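Local coordinates for protein pectinesterase A (Erwinia chrysanthemi, PDB 2NTP) that hydrolyses the methyl esters of pectin, releasing methanol and de-esterified galacturonan in the first step of plant-tissue maceration and soft rot, at residues A[39-44]-A[63-68]; A[56-61]-A[99-104]. All blocks are in the same frame, centred on the assembly; numbering follows the deposited sequence.

Interaction 1. Residues A[39-44]-A[63-68]; sequences IKNGVY and NGAVIA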
loop_
_atom_site.group_PDB
_atom_site.type_symbol
_atom_site.label_atom_id
_atom_site.label_comp_id
_atom_site.label_asym_id
_atom_site.label_seq_id
_atom_site.Cartn_x
_atom_site.Cartn_y
_atom_site.Cartn_z
ATOM N N ILE A 39 -15.717 -9.708 -11.921
ATOM C CA ILE A 39 -15.991 -8.315 -12.258
ATOM C C ILE A 39 -15.566 -8.055 -13.704
ATOM O O ILE A 39 -14.377 -8.025 -14.014
ATOM C CB ILE A 39 -15.262 -7.344 -11.287
ATOM C CG1 ILE A 39 -15.648 -7.638 -9.832
ATOM C CG2 ILE A 39 -15.570 -5.893 -11.645
ATOM C CD1 ILE A 39 -14.722 -6.993 -8.790
ATOM N N LYS A 40 -16.545 -7.880 -14.594
ATOM C CA LYS A 40 -16.253 -7.594 -16.003
ATOM C C LYS A 40 -15.666 -6.194 -16.175
ATOM O O LYS A 40 -15.879 -5.323 -15.321
ATOM C CB LYS A 40 -17.515 -7.757 -16.865
ATOM C CG LYS A 40 -18.066 -9.176 -16.918
ATOM C CD LYS A 40 -17.254 -10.058 -17.865
ATOM C CE LYS A 40 -18.015 -11.319 -18.252
ATOM N NZ LYS A 40 -19.133 -11.027 -19.199
ATOM N N ASN A 41 -14.929 -5.993 -17.269
ATOM C CA ASN A 41 -14.270 -4.720 -17.575
ATOM C C ASN A 41 -15.185 -3.513 -17.407
ATOM O O ASN A 41 -16.356 -3.542 -17.804
ATOM C CB ASN A 41 -13.680 -4.727 -18.991
ATOM C CG ASN A 41 -12.426 -5.579 -19.107
ATOM O OD1 ASN A 41 -11.686 -5.755 -18.140
ATOM N ND2 ASN A 41 -12.180 -6.106 -20.300
ATOM N N GLY A 42 -14.639 -2.466 -16.807
ATOM C CA GLY A 42 -15.377 -1.237 -16.548
ATOM C C GLY A 42 -14.747 -0.509 -15.380
ATOM O O GLY A 42 -13.948 -1.088 -14.643
ATOM N N VAL A 43 -15.097 0.766 -15.230
ATOM C CA VAL A 43 -14.645 1.567 -14.094
ATOM C C VAL A 43 -15.804 1.677 -13.111
ATOM O O VAL A 43 -16.844 2.285 -13.407
ATOM C CB VAL A 43 -14.142 2.974 -14.522
ATOM C CG1 VAL A 43 -13.721 3.797 -13.309
ATOM C CG2 VAL A 43 -12.986 2.854 -15.501
ATOM N N TYR A 44 -15.618 1.068 -11.950
ATOM C CA TYR A 44 -16.633 1.038 -10.906
ATOM C C TYR A 44 -16.301 2.071 -9.842
ATOM O O TYR A 44 -15.343 1.913 -9.079
ATOM C CB TYR A 44 -16.751 -0.377 -10.332
ATOM C CG TYR A 44 -17.118 -1.396 -11.393
ATOM C CD1 TYR A 44 -16.141 -1.959 -12.222
ATOM C CD2 TYR A 44 -18.449 -1.768 -11.596
ATOM C CE1 TYR A 44 -16.480 -2.880 -13.217
ATOM C CE2 TYR A 44 -18.794 -2.684 -12.584
ATOM C CZ TYR A 44 -17.810 -3.237 -13.386
ATOM O OH TYR A 44 -18.163 -4.148 -14.357
ATOM N N ASN A 63 -5.895 -4.377 -16.704
ATOM C CA ASN A 63 -5.988 -3.129 -17.466
ATOM C C ASN A 63 -7.395 -2.515 -17.485
ATOM O O ASN A 63 -7.537 -1.294 -17.457
ATOM C CB ASN A 63 -5.495 -3.337 -18.908
ATOM C CG ASN A 63 -3.967 -3.311 -19.038
ATOM O OD1 ASN A 63 -3.435 -3.510 -20.137
ATOM N ND2 ASN A 63 -3.261 -3.060 -17.939
ATOM N N GLY A 64 -8.421 -3.368 -17.506
ATOM C CA GLY A 64 -9.798 -2.941 -17.775
ATOM C C GLY A 64 -10.820 -2.991 -16.652
ATOM O O GLY A 64 -11.879 -2.349 -16.748
ATOM N N ALA A 65 -10.535 -3.762 -15.603
ATOM C CA ALA A 65 -11.442 -3.871 -14.465
ATOM C C ALA A 65 -10.912 -3.005 -13.327
ATOM O O ALA A 65 -9.923 -3.357 -12.687
ATOM C CB ALA A 65 -11.592 -5.321 -14.028
ATOM N N VAL A 66 -11.569 -1.868 -13.103
ATOM C CA VAL A 66 -11.066 -0.834 -12.191
ATOM C C VAL A 66 -12.090 -0.497 -11.111
ATOM O O VAL A 66 -13.271 -0.278 -11.406
ATOM C CB VAL A 66 -10.685 0.480 -12.954
ATOM C CG1 VAL A 66 -10.079 1.510 -12.006
ATOM C CG2 VAL A 66 -9.709 0.199 -14.093
ATOM N N ILE A 67 -11.623 -0.456 -9.863
ATOM C CA ILE A 67 -12.417 0.018 -8.733
ATOM C C ILE A 67 -11.760 1.309 -8.262
ATOM O O ILE A 67 -10.587 1.313 -7.898
ATOM C CB ILE A 67 -12.448 -1.015 -7.578
ATOM C CG1 ILE A 67 -12.787 -2.412 -8.125
ATOM C CG2 ILE A 67 -13.410 -0.566 -6.473
ATOM C CD1 ILE A 67 -12.602 -3.559 -7.123
ATOM N N ALA A 68 -12.509 2.406 -8.298
ATOM C CA ALA A 68 -11.922 3.727 -8.081
ATOM C C ALA A 68 -12.845 4.683 -7.339
ATOM O O ALA A 68 -14.057 4.701 -7.565
ATOM C CB ALA A 68 -11.512 4.336 -9.416
#
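The ring of Tyr44 meets Val66 with its edge: the carbonyl O of Val66 lies near the ring plane, 3.4 Å from Tyr44 CD1. At the far end of the same ring Tyr44 OH donates a hydrogen bond to Lys40 O, 2.7 Å away, coming from above the carbonyl plane. Lys10 makes a cation-pi contact with this ring. CG of Tyr44 stands anti to its carbonyl carbon (chi1 -59°), and this swings the ring back along its own segment, over Gly42, to reach Lys40. The amide of Asn41 brings OD1 to 3.3 Å from Gly64 C. That oxygen is hydrogen-bonded to Ser61 OG, which also takes the N-H of Gly64, so one hydroxyl ties both segments together.

The backbones form a parallel ladder. Gly42 N bonds to Gly64 O, Val66 N to Gly42 O, Tyr44 N to Val66 O (2.8 Å) and Ala68 N to Tyr44 O. The Tyr44 N bond is nearly straight, at 176°. Strands stacked this way, one turn above the next, build the right-handed parallel beta-helix of the pectinesterase family. In this sheet 42-45 is the outermost strand and 65-69 its neighbour.

Val43 and Val66 lie side by side on one face, with Val43 CG2 4.2 Å from Val66 CB. Both touch Arg106 of the next strand. On the other face, with Tyr44 and Ala65, Ile67 CD1 comes within 4.4 Å of Ile39 CD1. Ile21 of helix 21-26 packs against Ile39, Tyr44 and Ile67. Ala65 CB rests 3.9 Å from Ile39 O.

Interaction 2. Residues A[56-61]-A[99-104]; sequences HLKGES and SAQSLT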
loop_
_atom_site.group_PDB
_atom_site.type_symbol
_atom_site.label_atom_id
_atom_site.label_comp_id
_atom_site.label_asym_id
_atom_site.label_seq_id
_atom_site.Cartn_x
_atom_site.Cartn_y
_atom_site.Cartn_z
ATOM N N HIS A 56 -13.630 -13.401 -2.460
ATOM C CA HIS A 56 -12.652 -13.372 -3.555
ATOM C C HIS A 56 -13.189 -12.625 -4.770
ATOM O O HIS A 56 -14.276 -12.927 -5.271
ATOM C CB HIS A 56 -12.235 -14.797 -3.922
ATOM C CG HIS A 56 -11.856 -15.623 -2.735
ATOM N ND1 HIS A 56 -10.582 -15.627 -2.207
ATOM C CD2 HIS A 56 -12.597 -16.427 -1.936
ATOM C CE1 HIS A 56 -10.548 -16.419 -1.153
ATOM N NE2 HIS A 56 -11.762 -16.905 -0.958
ATOM N N LEU A 57 -12.423 -11.633 -5.217
ATOM C CA LEU A 57 -12.769 -10.840 -6.392
ATOM C C LEU A 57 -11.817 -11.184 -7.522
ATOM O O LEU A 57 -10.612 -11.284 -7.305
ATOM C CB LEU A 57 -12.696 -9.338 -6.083
ATOM C CG LEU A 57 -13.469 -8.797 -4.872
ATOM C CD1 LEU A 57 -13.246 -7.297 -4.709
ATOM C CD2 LEU A 57 -14.971 -9.102 -4.993
ATOM N N LYS A 58 -12.370 -11.382 -8.717
ATOM C CA LYS A 58 -11.582 -11.632 -9.920
ATOM C C LYS A 58 -12.051 -10.709 -11.036
ATOM O O LYS A 58 -13.190 -10.818 -11.493
ATOM C CB LYS A 58 -11.701 -13.100 -10.359
ATOM C CG LYS A 58 -10.777 -13.477 -11.510
ATOM C CD LYS A 58 -10.906 -14.951 -11.876
ATOM C CE LYS A 58 -10.033 -15.304 -13.074
ATOM N NZ LYS A 58 -10.014 -16.778 -13.335
ATOM N N GLY A 59 -11.178 -9.801 -11.462
ATOM C CA GLY A 59 -11.478 -8.901 -12.563
ATOM C C GLY A 59 -11.228 -9.571 -13.898
ATOM O O GLY A 59 -10.435 -10.514 -13.989
ATOM N N GLU A 60 -11.917 -9.086 -14.930
ATOM C CA GLU A 60 -11.752 -9.591 -16.296
ATOM C C GLU A 60 -10.324 -9.380 -16.810
ATOM O O GLU A 60 -9.779 -10.233 -17.517
ATOM C CB GLU A 60 -12.775 -8.935 -17.233
ATOM C CG GLU A 60 -12.663 -9.369 -18.700
ATOM C CD GLU A 60 -13.807 -8.875 -19.575
ATOM O OE1 GLU A 60 -14.724 -8.186 -19.067
ATOM O OE2 GLU A 60 -13.785 -9.187 -20.788
ATOM N N SER A 61 -9.733 -8.245 -16.449
ATOM C CA SER A 61 -8.359 -7.901 -16.814
ATOM C C SER A 61 -7.881 -6.823 -15.849
ATOM O O SER A 61 -8.679 -5.995 -15.402
ATOM C CB SER A 61 -8.284 -7.380 -18.251
ATOM O OG SER A 61 -8.938 -6.122 -18.382
ATOM N N SER A 99 -9.049 -12.506 -1.317
ATOM C CA SER A 99 -8.164 -12.362 -2.472
ATOM C C SER A 99 -8.773 -11.467 -3.539
ATOM O O SER A 99 -9.994 -11.428 -3.712
ATOM C CB SER A 99 -7.748 -13.719 -3.060
ATOM O OG SER A 99 -8.810 -14.366 -3.735
ATOM N N ALA A 100 -7.907 -10.723 -4.223
ATOM C CA ALA A 100 -8.273 -10.010 -5.437
ATOM C C ALA A 100 -7.303 -10.396 -6.539
ATOM O O ALA A 100 -6.096 -10.510 -6.298
ATOM C CB ALA A 100 -8.252 -8.501 -5.209
ATOM N N GLN A 101 -7.833 -10.599 -7.744
ATOM C CA GLN A 101 -7.018 -10.950 -8.900
ATOM C C GLN A 101 -7.428 -10.155 -10.136
ATOM O O GLN A 101 -8.616 -9.917 -10.351
ATOM C CB GLN A 101 -7.114 -12.453 -9.202
ATOM C CG GLN A 101 -6.202 -12.899 -10.353
ATOM C CD GLN A 101 -6.444 -14.329 -10.805
ATOM O OE1 GLN A 101 -7.479 -14.927 -10.510
ATOM N NE2 GLN A 101 -5.480 -14.881 -11.536
ATOM N N SER A 102 -6.430 -9.748 -10.924
ATOM C CA SER A 102 -6.617 -9.153 -12.254
ATOM C C SER A 102 -7.549 -7.947 -12.237
ATOM O O SER A 102 -8.547 -7.888 -12.959
ATOM C CB SER A 102 -7.070 -10.219 -13.263
ATOM O OG SER A 102 -6.094 -11.235 -13.368
ATOM N N LEU A 103 -7.218 -6.986 -11.383
ATOM C CA LEU A 103 -7.980 -5.747 -11.303
ATOM C C LEU A 103 -7.134 -4.600 -10.780
ATOM O O LEU A 103 -6.074 -4.812 -10.189
ATOM C CB LEU A 103 -9.248 -5.926 -10.465
ATOM C CG LEU A 103 -9.143 -6.451 -9.038
ATOM C CD1 LEU A 103 -8.812 -5.328 -8.083
ATOM C CD2 LEU A 103 -10.441 -7.148 -8.620
ATOM N N THR A 104 -7.612 -3.388 -11.031
ATOM C CA THR A 104 -6.955 -2.169 -10.567
ATOM C C THR A 104 -7.803 -1.529 -9.475
ATOM O O THR A 104 -9.032 -1.481 -9.586
ATOM C CB THR A 104 -6.753 -1.175 -11.724
ATOM O OG1 THR A 104 -5.945 -1.783 -12.744
ATOM C CG2 THR A 104 -6.075 0.113 -11.231
HETATM O O HOH W 1 -9.548 -13.616 -6.166
HETATM O O HOH W 2 -7.825 -17.448 -11.525
#
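Strands 56-59 and 99-101 run parallel, 4° apart in direction and 4.7 Å between axes. Leu57 N bonds to Ser99 O and Gln101 N to Leu57 O; Gly59 N closes the ladder on Gln101 O at 2.8 Å. At Ser102 the segment 99-104 turns a corner between two sheets of the beta-helix. Gly59 CA lies 3.1 Å from Ser102 O there, a close approach made by a residue without a side chain.

Ser99 OG meets the His56 ring at its edge, near the ring plane, and is hydrogen-bonded to ND1 at 2.7 Å. NE2 of the same ring is held by Asn54. On this face Lys58 and Gln101 lie alongside each other, both extended, with Lys58 CE 3.6 Å from Gln101 OE1. Leu57 points to the opposite face. Leu103 holds CG between its backbone N and carbonyl carbon (chi1 56°), which brings CD2 back to Leu57 CB and to Gly59 N, both at 4.0 Å.

One water joins Leu57 O to Ser99 OG; another accepts from Lys58 NZ and donates to Gln101 OE1. With both ring nitrogens engaged, the rotation of buried His56 is fixed, while Lys58 and Gln101 are coupled through water.

In the fold
From the N terminus, the chain runs through 39-44 and then 56-61 before it reaches 63-68, where interaction 1 closes a loop with 18 residues between its segments. It continues to 99-104, where interaction 2 closes a longer loop of 37 residues. The segments alternate, so the two contacts cross. Interaction 2 joins neighbouring strands of the ten-stranded sheet, and interaction 1 joins the first two strands of the eight-stranded sheet, which 103-107 extends after the corner. Their centres lie about 9 Å apart. They touch directly: Ile39 N lies 2.8 Å from Lys58 O, probably hydrogen-bonded, and Ala65 O packs on Leu103 CB. Successive turns near the N-terminal end of the beta-helix are thus tied together.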